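Local coordinates for protein ATP-dependent DNA helicase (Mycobacterium smegmatis, PDB 5V9X) that probably uses the energy of ATP hydrolysis to move 3'-to-5' along single-stranded DNA and unwind RNA:DNA duplexes, at residues A[498-510]-A[519-532]. Sequence-based numbering, arbitrary orientation.
Sequences SAFEATLDLLSGK and LRPRLVYDRDTGTL
With CG of Tyr-525 trans to its backbone N (chi1 -164°), the phenol leans from strand 523-526 onto helix 498-508, while the bend of Glu-501 at chi2 (-65°) turns its carboxylate toward the hydroxyl. Tyr-525 OH donates to Glu-501 OE1 over 2.6 Å, on the syn side of that oxygen. OE1 lies at the ring edge, in its plane, and ring and carboxylate planes are only 7° apart. The other oxygen of Glu-501, OE2, is salt-bridged to Arg-497. Leu-504 CD1 packs 3.8 Å from Tyr-525 CZ and also touches Leu-532 CD1. On one ring face, Arg-527 CG lies over the centre; its guanidinium reaches Asp-505 in a salt bridge whose modelled length is doubtful.

At the helix C-terminus the backbone takes over. Leu-507 O accepts from two successive amides, the first being Arg-522 N at 2.9 Å. Leu-523 N follows at 3.0 Å from Leu-507 O and makes the straighter bond. Beside it, Ser-508 OG makes weak bonds to Leu-523 O and Tyr-525 N. Leu-507 and Leu-523 run side by side, their CD1 atoms 4.0 Å apart, and both touch Thr-468 of helix 461-471.

The contact thus ties a helix to the edge strand of a small antiparallel sheet, within the region assigned to the winged helix domain. Chemically, paired amides hold the helix end, while Glu-501 OE1, bonded to the phenol, lies 4.5 Å from Arg-527 NH1, charges only; with the Arg-497 salt bridge, this is consistent with an ionised Glu-501.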
loop_
_atom_site.group_PDB
_atom_site.type_symbol
_atom_site.label_atom_id
_atom_site.label_comp_id
_atom_site.label_asym_id
_atom_site.label_seq_id
_atom_site.Cartn_x
_atom_site.Cartn_y
_atom_site.Cartn_z
ATOM N N SER A 498 -8.435 11.373 27.632
ATOM C CA SER A 498 -9.868 11.101 27.572
ATOM C C SER A 498 -10.187 10.054 26.511
ATOM O O SER A 498 -10.987 9.143 26.752
ATOM C CB SER A 498 -10.634 12.396 27.300
ATOM O OG SER A 498 -10.228 12.980 26.074
ATOM N N ALA A 499 -9.569 10.165 25.330
ATOM C CA ALA A 499 -9.775 9.155 24.298
ATOM C C ALA A 499 -9.213 7.802 24.720
ATOM O O ALA A 499 -9.778 6.758 24.372
ATOM C CB ALA A 499 -9.138 9.611 22.983
ATOM N N PHE A 500 -8.107 7.801 25.465
ATOM C CA PHE A 500 -7.545 6.551 25.960
ATOM C C PHE A 500 -8.510 5.864 26.919
ATOM O O PHE A 500 -8.840 4.686 26.747
ATOM C CB PHE A 500 -6.201 6.822 26.637
ATOM C CG PHE A 500 -5.531 5.591 27.183
ATOM C CD1 PHE A 500 -4.884 4.705 26.335
ATOM C CD2 PHE A 500 -5.533 5.329 28.545
ATOM C CE1 PHE A 500 -4.263 3.575 26.833
ATOM C CE2 PHE A 500 -4.911 4.203 29.046
ATOM C CZ PHE A 500 -4.276 3.324 28.190
ATOM N N GLU A 501 -8.975 6.592 27.939
ATOM C CA GLU A 501 -9.924 6.013 28.884
ATOM C C GLU A 501 -11.231 5.646 28.197
ATOM O O GLU A 501 -11.853 4.635 28.536
ATOM C CB GLU A 501 -10.180 6.982 30.040
ATOM C CG GLU A 501 -8.931 7.411 30.800
ATOM C CD GLU A 501 -8.245 6.265 31.524
ATOM O OE1 GLU A 501 -8.883 5.211 31.734
ATOM O OE2 GLU A 501 -7.060 6.424 31.887
ATOM N N ALA A 502 -11.660 6.454 27.222
ATOM C CA ALA A 502 -12.869 6.128 26.470
ATOM C C ALA A 502 -12.737 4.778 25.774
ATOM O O ALA A 502 -13.689 3.989 25.750
ATOM C CB ALA A 502 -13.172 7.228 25.453
ATOM N N THR A 503 -11.564 4.493 25.208
ATOM C CA THR A 503 -11.349 3.196 24.575
ATOM C C THR A 503 -11.368 2.069 25.604
ATOM O O THR A 503 -11.944 1.003 25.353
ATOM C CB THR A 503 -10.028 3.198 23.804
ATOM O OG1 THR A 503 -10.096 4.153 22.736
ATOM C CG2 THR A 503 -9.741 1.821 23.227
ATOM N N LEU A 504 -10.752 2.287 26.770
ATOM C CA LEU A 504 -10.746 1.257 27.804
ATOM C C LEU A 504 -12.153 0.990 28.325
ATOM O O LEU A 504 -12.493 -0.152 28.654
ATOM C CB LEU A 504 -9.823 1.662 28.954
ATOM C CG LEU A 504 -8.364 1.990 28.634
ATOM C CD1 LEU A 504 -7.561 2.096 29.920
ATOM C CD2 LEU A 504 -7.758 0.952 27.710
ATOM N N ASP A 505 -12.981 2.033 28.414
ATOM C CA ASP A 505 -14.363 1.852 28.850
ATOM C C ASP A 505 -15.109 0.919 27.909
ATOM O O ASP A 505 -15.799 -0.009 28.349
ATOM C CB ASP A 505 -15.078 3.201 28.925
ATOM C CG ASP A 505 -14.422 4.151 29.894
ATOM O OD1 ASP A 505 -13.724 3.670 30.811
ATOM O OD2 ASP A 505 -14.602 5.377 29.741
ATOM N N LEU A 506 -14.983 1.159 26.603
ATOM C CA LEU A 506 -15.670 0.328 25.623
ATOM C C LEU A 506 -15.209 -1.121 25.713
ATOM O O LEU A 506 -16.027 -2.046 25.649
ATOM C CB LEU A 506 -15.435 0.893 24.224
ATOM C CG LEU A 506 -16.139 0.225 23.047
ATOM C CD1 LEU A 506 -17.592 -0.053 23.385
ATOM C CD2 LEU A 506 -16.033 1.129 21.834
ATOM N N LEU A 507 -13.903 -1.338 25.879
ATOM C CA LEU A 507 -13.381 -2.689 26.038
ATOM C C LEU A 507 -13.808 -3.327 27.351
ATOM O O LEU A 507 -13.760 -4.556 27.471
ATOM C CB LEU A 507 -11.854 -2.679 25.945
ATOM C CG LEU A 507 -11.250 -2.391 24.572
ATOM C CD1 LEU A 507 -9.741 -2.250 24.675
ATOM C CD2 LEU A 507 -11.618 -3.495 23.596
ATOM N N SER A 508 -14.227 -2.529 28.334
ATOM C CA SER A 508 -14.571 -3.035 29.658
ATOM C C SER A 508 -16.064 -2.896 29.938
ATOM O O SER A 508 -16.771 -3.904 30.009
ATOM C CB SER A 508 -13.741 -2.322 30.727
ATOM O OG SER A 508 -14.070 -2.796 32.022
ATOM N N GLY A 509 -16.569 -1.675 30.109
ATOM C CA GLY A 509 -17.960 -1.492 30.480
ATOM C C GLY A 509 -18.658 -0.329 29.806
ATOM O O GLY A 509 -18.132 0.788 29.764
ATOM N N LYS A 510 -19.856 -0.582 29.284
ATOM C CA LYS A 510 -20.647 0.442 28.610
ATOM C C LYS A 510 -22.098 0.415 29.086
ATOM O O LYS A 510 -22.900 -0.405 28.632
ATOM C CB LYS A 510 -20.588 0.250 27.092
ATOM C CG LYS A 510 -21.495 1.180 26.299
ATOM C CD LYS A 510 -20.854 2.537 26.062
ATOM C CE LYS A 510 -21.803 3.461 25.315
ATOM N NZ LYS A 510 -21.128 4.711 24.872
ATOM N N LEU A 519 -22.503 -6.220 21.261
ATOM C CA LEU A 519 -21.053 -6.345 21.245
ATOM C C LEU A 519 -20.592 -7.076 22.501
ATOM O O LEU A 519 -21.354 -7.276 23.450
ATOM C CB LEU A 519 -20.364 -4.974 21.129
ATOM C CG LEU A 519 -20.726 -3.814 22.067
ATOM C CD1 LEU A 519 -20.190 -4.001 23.483
ATOM C CD2 LEU A 519 -20.216 -2.504 21.485
ATOM N N ARG A 520 -19.318 -7.465 22.500
ATOM C CA ARG A 520 -18.723 -8.219 23.597
ATOM C C ARG A 520 -17.522 -7.461 24.149
ATOM O O ARG A 520 -16.561 -7.208 23.400
ATOM C CB ARG A 520 -18.293 -9.613 23.128
ATOM C CG ARG A 520 -19.289 -10.312 22.218
ATOM C CD ARG A 520 -20.273 -11.156 23.004
ATOM N NE ARG A 520 -21.296 -11.728 22.134
ATOM C CZ ARG A 520 -22.495 -11.189 21.941
ATOM N NH1 ARG A 520 -22.828 -10.068 22.567
ATOM N NH2 ARG A 520 -23.364 -11.774 21.128
ATOM N N PRO A 521 -17.521 -7.076 25.423
ATOM C CA PRO A 521 -16.310 -6.507 26.022
ATOM C C PRO A 521 -15.320 -7.593 26.405
ATOM O O PRO A 521 -15.691 -8.708 26.779
ATOM C CB PRO A 521 -16.843 -5.780 27.262
ATOM C CG PRO A 521 -18.053 -6.564 27.642
ATOM C CD PRO A 521 -18.665 -7.049 26.350
ATOM N N ARG A 522 -14.035 -7.251 26.312
ATOM C CA ARG A 522 -12.972 -8.238 26.424
ATOM C C ARG A 522 -12.030 -8.012 27.600
ATOM O O ARG A 522 -11.135 -8.837 27.820
ATOM C CB ARG A 522 -12.157 -8.273 25.127
ATOM C CG ARG A 522 -13.010 -8.223 23.870
ATOM C CD ARG A 522 -13.975 -9.395 23.802
ATOM N NE ARG A 522 -14.515 -9.568 22.457
ATOM C CZ ARG A 522 -15.163 -10.651 22.045
ATOM N NH1 ARG A 522 -15.356 -11.668 22.873
ATOM N NH2 ARG A 522 -15.616 -10.720 20.800
ATOM N N LEU A 523 -12.198 -6.930 28.356
ATOM C CA LEU A 523 -11.319 -6.635 29.476
ATOM C C LEU A 523 -12.149 -6.214 30.680
ATOM O O LEU A 523 -13.321 -5.848 30.560
ATOM C CB LEU A 523 -10.309 -5.535 29.124
ATOM C CG LEU A 523 -9.319 -5.837 28.000
ATOM C CD1 LEU A 523 -8.485 -4.608 27.695
ATOM C CD2 LEU A 523 -8.430 -7.015 28.369
ATOM N N VAL A 524 -11.523 -6.282 31.852
ATOM C CA VAL A 524 -12.111 -5.809 33.097
ATOM C C VAL A 524 -11.216 -4.705 33.641
ATOM O O VAL A 524 -9.998 -4.887 33.759
ATOM C CB VAL A 524 -12.279 -6.947 34.120
ATOM C CG1 VAL A 524 -12.824 -6.407 35.431
ATOM C CG2 VAL A 524 -13.198 -8.025 33.564
ATOM N N TYR A 525 -11.818 -3.563 33.964
ATOM C CA TYR A 525 -11.092 -2.352 34.325
ATOM C C TYR A 525 -11.324 -2.046 35.799
ATOM O O TYR A 525 -12.471 -1.894 36.233
ATOM C CB TYR A 525 -11.544 -1.181 33.450
ATOM C CG TYR A 525 -10.626 0.024 33.454
ATOM C CD1 TYR A 525 -9.390 -0.011 34.088
ATOM C CD2 TYR A 525 -11.003 1.202 32.823
ATOM C CE1 TYR A 525 -8.555 1.095 34.091
ATOM C CE2 TYR A 525 -10.177 2.311 32.821
ATOM C CZ TYR A 525 -8.955 2.253 33.455
ATOM O OH TYR A 525 -8.131 3.357 33.451
ATOM N N ASP A 526 -10.238 -1.958 36.563
ATOM C CA ASP A 526 -10.274 -1.588 37.976
ATOM C C ASP A 526 -9.751 -0.160 38.082
ATOM O O ASP A 526 -8.538 0.060 38.142
ATOM C CB ASP A 526 -9.442 -2.548 38.821
ATOM C CG ASP A 526 -9.669 -2.363 40.312
ATOM O OD1 ASP A 526 -10.219 -3.285 40.949
ATOM O OD2 ASP A 526 -9.313 -1.290 40.844
ATOM N N ARG A 527 -10.668 0.810 38.114
ATOM C CA ARG A 527 -10.259 2.211 38.088
ATOM C C ARG A 527 -9.659 2.659 39.415
ATOM O O ARG A 527 -8.819 3.568 39.435
ATOM C CB ARG A 527 -11.447 3.090 37.712
ATOM C CG ARG A 527 -11.879 2.916 36.274
ATOM C CD ARG A 527 -13.238 3.531 36.025
ATOM N NE ARG A 527 -13.482 3.716 34.601
ATOM C CZ ARG A 527 -13.063 4.771 33.911
ATOM N NH1 ARG A 527 -12.381 5.732 34.519
ATOM N NH2 ARG A 527 -13.322 4.868 32.618
ATOM N N ASP A 528 -10.074 2.051 40.529
ATOM C CA ASP A 528 -9.442 2.360 41.807
ATOM C C ASP A 528 -7.966 1.979 41.791
ATOM O O ASP A 528 -7.119 2.719 42.307
ATOM C CB ASP A 528 -10.170 1.642 42.945
ATOM C CG ASP A 528 -11.615 2.087 43.091
ATOM O OD1 ASP A 528 -11.973 3.153 42.547
ATOM O OD2 ASP A 528 -12.391 1.372 43.759
ATOM N N THR A 529 -7.640 0.834 41.192
ATOM C CA THR A 529 -6.261 0.383 41.066
ATOM C C THR A 529 -5.609 0.853 39.772
ATOM O O THR A 529 -4.387 1.040 39.731
ATOM C CB THR A 529 -6.201 -1.148 41.147
ATOM O OG1 THR A 529 -6.879 -1.592 42.330
ATOM C CG2 THR A 529 -4.762 -1.644 41.187
ATOM N N GLY A 530 -6.394 1.067 38.718
ATOM C CA GLY A 530 -5.828 1.380 37.421
ATOM C C GLY A 530 -5.352 0.165 36.663
ATOM O O GLY A 530 -4.428 0.271 35.852
ATOM N N THR A 531 -5.966 -0.991 36.898
ATOM C CA THR A 531 -5.507 -2.264 36.363
ATOM C C THR A 531 -6.512 -2.815 35.360
ATOM O O THR A 531 -7.724 -2.774 35.591
ATOM C CB THR A 531 -5.285 -3.280 37.492
ATOM O OG1 THR A 531 -4.163 -2.879 38.287
ATOM C CG2 THR A 531 -5.033 -4.675 36.937
ATOM N N LEU A 532 -5.996 -3.324 34.244
ATOM C CA LEU A 532 -6.787 -4.027 33.243
ATOM C C LEU A 532 -6.423 -5.503 33.269
ATOM O O LEU A 532 -5.244 -5.857 33.172
ATOM C CB LEU A 532 -6.544 -3.454 31.845
ATOM C CG LEU A 532 -7.023 -2.031 31.565
ATOM C CD1 LEU A 532 -5.959 -1.263 30.800
ATOM C CD2 LEU A 532 -8.327 -2.060 30.784
#